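Local coordinates for protein eukaryotic translation initiation factor 4 gamma 2 (Homo sapiens, PDB 4IUL) that probably serves in translation initiation as an eIF4G-related scaffold, its MIF4G domain interacting with the helicase eIF4A, at residues R125-Y130 against E143-A148; D118-R123 against L153-F158. All coordinates share one frame; numbering follows the deposited sequence.

Contact 1. Residues R125-Y130 against E143-A148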
loop_
_atom_site.group_PDB
_atom_site.type_symbol
_atom_site.label_atom_id
_atom_site.label_comp_id
_atom_site.label_asym_id
_atom_site.label_seq_id
_atom_site.Cartn_x
_atom_site.Cartn_y
_atom_site.Cartn_z
ATOM N N ARG A 125 8.546 12.671 -0.662
ATOM C CA ARG A 125 9.529 13.688 -1.024
ATOM C C ARG A 125 9.327 14.206 -2.446
ATOM O O ARG A 125 9.623 15.367 -2.740
ATOM C CB ARG A 125 10.947 13.132 -0.878
ATOM C CG ARG A 125 11.500 13.212 0.537
ATOM C CD ARG A 125 13.014 12.997 0.557
ATOM N NE ARG A 125 13.378 11.618 0.246
ATOM C CZ ARG A 125 13.274 10.607 1.105
ATOM N NH1 ARG A 125 12.822 10.829 2.331
ATOM N NH2 ARG A 125 13.613 9.376 0.733
ATOM N N ASN A 126 8.825 13.343 -3.323
ATOM C CA ASN A 126 8.583 13.723 -4.709
ATOM C C ASN A 126 7.432 14.720 -4.844
ATOM O O ASN A 126 7.411 15.523 -5.777
ATOM C CB ASN A 126 8.293 12.475 -5.552
ATOM C CG ASN A 126 9.533 11.619 -5.775
ATOM O OD1 ASN A 126 10.539 11.769 -5.075
ATOM N ND2 ASN A 126 9.464 10.712 -6.747
ATOM N N VAL A 127 6.478 14.661 -3.918
ATOM C CA VAL A 127 5.326 15.559 -3.932
ATOM C C VAL A 127 5.676 16.943 -3.393
ATOM O O VAL A 127 5.247 17.956 -3.943
ATOM C CB VAL A 127 4.149 14.978 -3.101
ATOM C CG1 VAL A 127 3.120 16.066 -2.795
ATOM C CG2 VAL A 127 3.492 13.843 -3.867
ATOM N N ASP A 128 6.459 16.982 -2.320
ATOM C CA ASP A 128 6.851 18.250 -1.712
ATOM C C ASP A 128 8.147 18.808 -2.309
ATOM O O ASP A 128 8.802 19.660 -1.706
ATOM C CB ASP A 128 7.015 18.072 -0.200
ATOM C CG ASP A 128 5.773 17.494 0.457
ATOM O OD1 ASP A 128 4.671 18.044 0.241
ATOM O OD2 ASP A 128 5.899 16.495 1.197
ATOM N N VAL A 129 8.507 18.331 -3.498
ATOM C CA VAL A 129 9.723 18.770 -4.173
ATOM C C VAL A 129 9.644 20.222 -4.634
ATOM O O VAL A 129 10.669 20.870 -4.857
ATOM C CB VAL A 129 10.027 17.890 -5.404
ATOM C CG1 VAL A 129 8.956 18.087 -6.458
ATOM C CG2 VAL A 129 11.399 18.231 -5.965
ATOM N N TYR A 130 8.426 20.730 -4.781
ATOM C CA TYR A 130 8.227 22.107 -5.222
ATOM C C TYR A 130 7.669 22.957 -4.089
ATOM O O TYR A 130 7.561 24.178 -4.208
ATOM C CB TYR A 130 7.271 22.141 -6.416
ATOM C CG TYR A 130 7.753 21.349 -7.614
ATOM C CD1 TYR A 130 8.955 21.669 -8.251
ATOM C CD2 TYR A 130 7.008 20.281 -8.111
ATOM C CE1 TYR A 130 9.403 20.944 -9.353
ATOM C CE2 TYR A 130 7.446 19.547 -9.213
ATOM C CZ TYR A 130 8.643 19.883 -9.829
ATOM O OH TYR A 130 9.073 19.157 -10.918
ATOM N N GLU A 143 3.157 19.952 -14.306
ATOM C CA GLU A 143 2.760 18.647 -14.809
ATOM C C GLU A 143 3.493 17.546 -14.045
ATOM O O GLU A 143 2.985 16.437 -13.878
ATOM C CB GLU A 143 3.067 18.538 -16.301
ATOM C CG GLU A 143 2.754 17.174 -16.884
ATOM C CD GLU A 143 1.307 16.766 -16.670
ATOM O OE1 GLU A 143 0.963 15.612 -17.006
ATOM O OE2 GLU A 143 0.514 17.594 -16.170
ATOM N N GLN A 144 4.691 17.867 -13.576
ATOM C CA GLN A 144 5.498 16.920 -12.831
ATOM C C GLN A 144 4.843 16.615 -11.486
ATOM O O GLN A 144 4.714 15.455 -11.096
ATOM C CB GLN A 144 6.894 17.499 -12.608
ATOM C CG GLN A 144 7.984 16.463 -12.656
ATOM C CD GLN A 144 7.832 15.553 -13.857
ATOM O OE1 GLN A 144 7.662 16.020 -14.986
ATOM N NE2 GLN A 144 7.889 14.247 -13.622
ATOM N N ARG A 145 4.426 17.664 -10.785
ATOM C CA ARG A 145 3.789 17.510 -9.487
ATOM C C ARG A 145 2.513 16.681 -9.586
ATOM O O ARG A 145 2.231 15.866 -8.713
ATOM C CB ARG A 145 3.460 18.881 -8.889
ATOM C CG ARG A 145 2.998 18.821 -7.440
ATOM C CD ARG A 145 2.677 20.202 -6.889
ATOM N NE ARG A 145 2.522 20.190 -5.432
ATOM C CZ ARG A 145 1.556 19.549 -4.773
ATOM N NH1 ARG A 145 0.635 18.854 -5.434
ATOM N NH2 ARG A 145 1.517 19.597 -3.446
ATOM N N ALA A 146 1.749 16.885 -10.655
ATOM C CA ALA A 146 0.498 16.157 -10.846
ATOM C C ALA A 146 0.725 14.661 -11.040
ATOM O O ALA A 146 -0.132 13.842 -10.700
ATOM C CB ALA A 146 -0.258 16.728 -12.034
ATOM N N ILE A 147 1.877 14.302 -11.594
ATOM C CA ILE A 147 2.192 12.900 -11.808
ATOM C C ILE A 147 2.625 12.254 -10.491
ATOM O O ILE A 147 2.243 11.121 -10.194
ATOM C CB ILE A 147 3.300 12.737 -12.872
ATOM C CG1 ILE A 147 2.724 13.032 -14.258
ATOM C CG2 ILE A 147 3.877 11.332 -12.827
ATOM C CD1 ILE A 147 3.742 12.983 -15.373
ATOM N N ALA A 148 3.410 12.980 -9.700
ATOM C CA ALA A 148 3.883 12.467 -8.417
ATOM C C ALA A 148 2.713 12.324 -7.448
ATOM O O ALA A 148 2.718 11.462 -6.567
ATOM C CB ALA A 148 4.929 13.401 -7.834
#
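Val127 O sits over one face of the Arg145 guanidinium, 3.8 Å from Arg145 NE and slightly farther, 4.1 Å, from Arg145 CZ and NH2. Because the oxygen lies above the plane, this is a face contact and no hydrogen bond forms. The arginine gets there with an extended chain: CG is anti to the backbone N (chi1 -171°), and the chain runs straight from CG to NE, crossing Val127. Val127 CG1 then packs 3.9 Å from Arg145 NH2, an atom that also has a long, weak ion pair with Asp131. The other methyl, Val127 CG2, meets the opposing backbone 3.7 Å from Ala148 O and lies 4.2 Å from Ala148 CB. These contacts join the C-terminal part of helix 107-127 and the residues that follow it to the early turns of helix 141-163, successive helices of the HEAT-repeat MIF4G domain. Tyr130 meets the second helix edge-on: Gln144 CB and Arg145 N lie near its ring plane, with Tyr130 OH 3.2 Å from Gln144 CB. Farther back along the ring, Tyr130 CD2 touches Arg145 CB at 3.9 Å; ring and guanidinium planes are 35° apart, and the two side chains run alongside one another, pointing opposite ways. A serine in place of Tyr130 would probably open a gap beside Gln144 CB and Arg145 CB, leaving this edge of the second helix without its cover. Val129 CG1 packs over one face of the tyrosine ring, offset toward its rim, while Tyr130 O is hydrogen-bonded to Arg186 and Asp128 forms a salt bridge with Lys184.

Contact 2. Residues D118-R123 against L153-F158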
loop_
_atom_site.group_PDB
_atom_site.type_symbol
_atom_site.label_atom_id
_atom_site.label_comp_id
_atom_site.label_asym_id
_atom_site.label_seq_id
_atom_site.Cartn_x
_atom_site.Cartn_y
_atom_site.Cartn_z
ATOM N N ASP A 118 10.099 2.450 2.835
ATOM C CA ASP A 118 10.993 3.178 1.931
ATOM C C ASP A 118 10.248 3.868 0.787
ATOM O O ASP A 118 10.473 5.050 0.517
ATOM C CB ASP A 118 12.045 2.246 1.316
ATOM C CG ASP A 118 12.952 1.608 2.351
ATOM O OD1 ASP A 118 13.315 2.282 3.341
ATOM O OD2 ASP A 118 13.319 0.427 2.157
ATOM N N GLU A 119 9.384 3.134 0.090
ATOM C CA GLU A 119 8.646 3.751 -1.006
ATOM C C GLU A 119 7.817 4.921 -0.485
ATOM O O GLU A 119 7.757 5.969 -1.122
ATOM C CB GLU A 119 7.732 2.739 -1.711
ATOM C CG GLU A 119 8.424 1.878 -2.757
ATOM C CD GLU A 119 8.900 2.670 -3.972
ATOM O OE1 GLU A 119 9.674 3.633 -3.795
ATOM O OE2 GLU A 119 8.510 2.327 -5.110
ATOM N N PHE A 120 7.202 4.757 0.683
ATOM C CA PHE A 120 6.383 5.831 1.230
ATOM C C PHE A 120 7.164 7.122 1.467
ATOM O O PHE A 120 6.643 8.211 1.222
ATOM C CB PHE A 120 5.695 5.415 2.535
ATOM C CG PHE A 120 4.606 6.366 2.964
ATOM C CD1 PHE A 120 3.414 6.449 2.244
ATOM C CD2 PHE A 120 4.777 7.192 4.067
ATOM C CE1 PHE A 120 2.411 7.337 2.616
ATOM C CE2 PHE A 120 3.779 8.088 4.448
ATOM C CZ PHE A 120 2.591 8.161 3.721
ATOM N N GLU A 121 8.401 7.010 1.943
ATOM C CA GLU A 121 9.222 8.196 2.190
ATOM C C GLU A 121 9.658 8.871 0.886
ATOM O O GLU A 121 9.628 10.096 0.779
ATOM C CB GLU A 121 10.456 7.835 3.024
ATOM C CG GLU A 121 10.192 7.629 4.519
ATOM C CD GLU A 121 11.388 7.014 5.261
ATOM O OE1 GLU A 121 12.552 7.244 4.853
ATOM O OE2 GLU A 121 11.162 6.306 6.269
ATOM N N ASN A 122 10.049 8.078 -0.109
ATOM C CA ASN A 122 10.488 8.635 -1.387
ATOM C C ASN A 122 9.352 9.273 -2.182
ATOM O O ASN A 122 9.541 10.317 -2.810
ATOM C CB ASN A 122 11.166 7.559 -2.240
ATOM C CG ASN A 122 12.353 6.918 -1.533
ATOM O OD1 ASN A 122 13.257 7.608 -1.058
ATOM N ND2 ASN A 122 12.352 5.592 -1.458
ATOM N N ARG A 123 8.178 8.653 -2.157
ATOM C CA ARG A 123 7.031 9.181 -2.887
ATOM C C ARG A 123 6.506 10.462 -2.235
ATOM O O ARG A 123 5.897 11.305 -2.903
ATOM C CB ARG A 123 5.927 8.126 -2.971
ATOM C CG ARG A 123 6.360 6.864 -3.727
ATOM C CD ARG A 123 6.641 7.153 -5.199
ATOM N NE ARG A 123 7.186 5.987 -5.888
ATOM C CZ ARG A 123 7.422 5.922 -7.197
ATOM N NH1 ARG A 123 7.156 6.964 -7.977
ATOM N NH2 ARG A 123 7.937 4.817 -7.726
ATOM N N LEU A 153 -0.908 8.242 -4.493
ATOM C CA LEU A 153 -2.195 7.595 -4.257
ATOM C C LEU A 153 -2.103 6.107 -4.565
ATOM O O LEU A 153 -2.678 5.279 -3.855
ATOM C CB LEU A 153 -3.295 8.250 -5.100
ATOM C CG LEU A 153 -3.492 9.736 -4.779
ATOM C CD1 LEU A 153 -4.713 10.289 -5.524
ATOM C CD2 LEU A 153 -3.672 9.895 -3.282
ATOM N N GLY A 154 -1.383 5.771 -5.630
ATOM C CA GLY A 154 -1.212 4.377 -5.979
ATOM C C GLY A 154 -0.465 3.673 -4.858
ATOM O O GLY A 154 -0.772 2.528 -4.520
ATOM N N ASN A 155 0.512 4.363 -4.269
ATOM C CA ASN A 155 1.297 3.791 -3.177
ATOM C C ASN A 155 0.400 3.507 -1.976
ATOM O O ASN A 155 0.470 2.429 -1.378
ATOM C CB ASN A 155 2.424 4.744 -2.758
ATOM C CG ASN A 155 3.515 4.043 -1.958
ATOM O OD1 ASN A 155 3.435 2.844 -1.700
ATOM N ND2 ASN A 155 4.543 4.792 -1.565
ATOM N N ILE A 156 -0.445 4.475 -1.629
ATOM C CA ILE A 156 -1.348 4.326 -0.495
ATOM C C ILE A 156 -2.357 3.187 -0.681
ATOM O O ILE A 156 -2.643 2.456 0.266
ATOM C CB ILE A 156 -2.090 5.646 -0.209
ATOM C CG1 ILE A 156 -1.076 6.693 0.272
ATOM C CG2 ILE A 156 -3.171 5.427 0.842
ATOM C CD1 ILE A 156 -1.652 8.065 0.475
ATOM N N LYS A 157 -2.878 3.032 -1.897
ATOM C CA LYS A 157 -3.843 1.975 -2.196
ATOM C C LYS A 157 -3.221 0.584 -2.044
ATOM O O LYS A 157 -3.881 -0.357 -1.594
ATOM C CB LYS A 157 -4.381 2.150 -3.618
ATOM C CG LYS A 157 -5.372 1.085 -4.080
ATOM C CD LYS A 157 -5.782 1.338 -5.537
ATOM C CE LYS A 157 -6.705 0.250 -6.084
ATOM N NZ LYS A 157 -7.954 0.136 -5.271
ATOM N N PHE A 158 -1.952 0.449 -2.422
ATOM C CA PHE A 158 -1.267 -0.837 -2.301
ATOM C C PHE A 158 -1.028 -1.147 -0.817
ATOM O O PHE A 158 -1.155 -2.295 -0.381
ATOM C CB PHE A 158 0.056 -0.808 -3.084
ATOM C CG PHE A 158 0.808 -2.115 -3.068
ATOM C CD1 PHE A 158 0.150 -3.317 -3.310
ATOM C CD2 PHE A 158 2.175 -2.143 -2.803
ATOM C CE1 PHE A 158 0.846 -4.537 -3.284
ATOM C CE2 PHE A 158 2.874 -3.350 -2.778
ATOM C CZ PHE A 158 2.208 -4.549 -3.017
#
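Asn155 reaches from helix 153-158 to the backbone of helix 118-123, and its amide nitrogen makes the closest approaches between them. Asn155 ND2 stands 3.4 Å from Glu119 C and 3.5 Å from Arg123 CG; Phe120 N is equally near, 3.5 Å from Asn155 ND2, but both are donors and do not bond. A first torsion that sets Asn155 CG anti to its own backbone N (chi1 -162°) carries the amide toward the turn of Glu119, Phe120 and Arg123. The helix axes approach to 10.3 Å and run nearly antiparallel, at 158°, as expected of neighbouring helices in a HEAT-repeat stack. On the inner flank Phe120 presents its ring edge to Ile156, with Phe120 CE1 4.3 Å from Ile156 CG1, and both side chains also pack on Cys176 of helix 170-181. The other flank is looser and partly solvent-exposed. There Arg123 and Glu119 pair along their own helix in a long salt bridge, Arg123 NH2 to Glu119 OE2 at 3.7 Å, the carboxylate oxygen lying at the guanidinium edge and in its plane. Leu68 of helix 53-69 touches both of these side chains. Asn155 OD1 finds no partner although buried, so placing this amide between the helices probably carries a desolvation cost, with the apolar Phe120-Ile156 contact beside it.

Contacts 1 and 2 join the same two helices, 107-127 and 141-163, at different levels, their centres 13 Å apart. Contact 1 is nested inside the loop closed by contact 2 and lies about 19 Å from the chain centre; contact 2 is about 6 Å from it. The outer contact is partly buried yet hides more surface between its segments, 325 against 171 Å², with Val127, Tyr130, Arg145 and Ala148 each contributing a large share. The inner one touches through five residues against six, and neighbouring helices on both flanks complete its packing. Neither has a clear hydrogen bond across: valine, alanine, arginine and a tyrosine edge meet outside, a buried asparagine beside a phenylalanine-isoleucine pair inside.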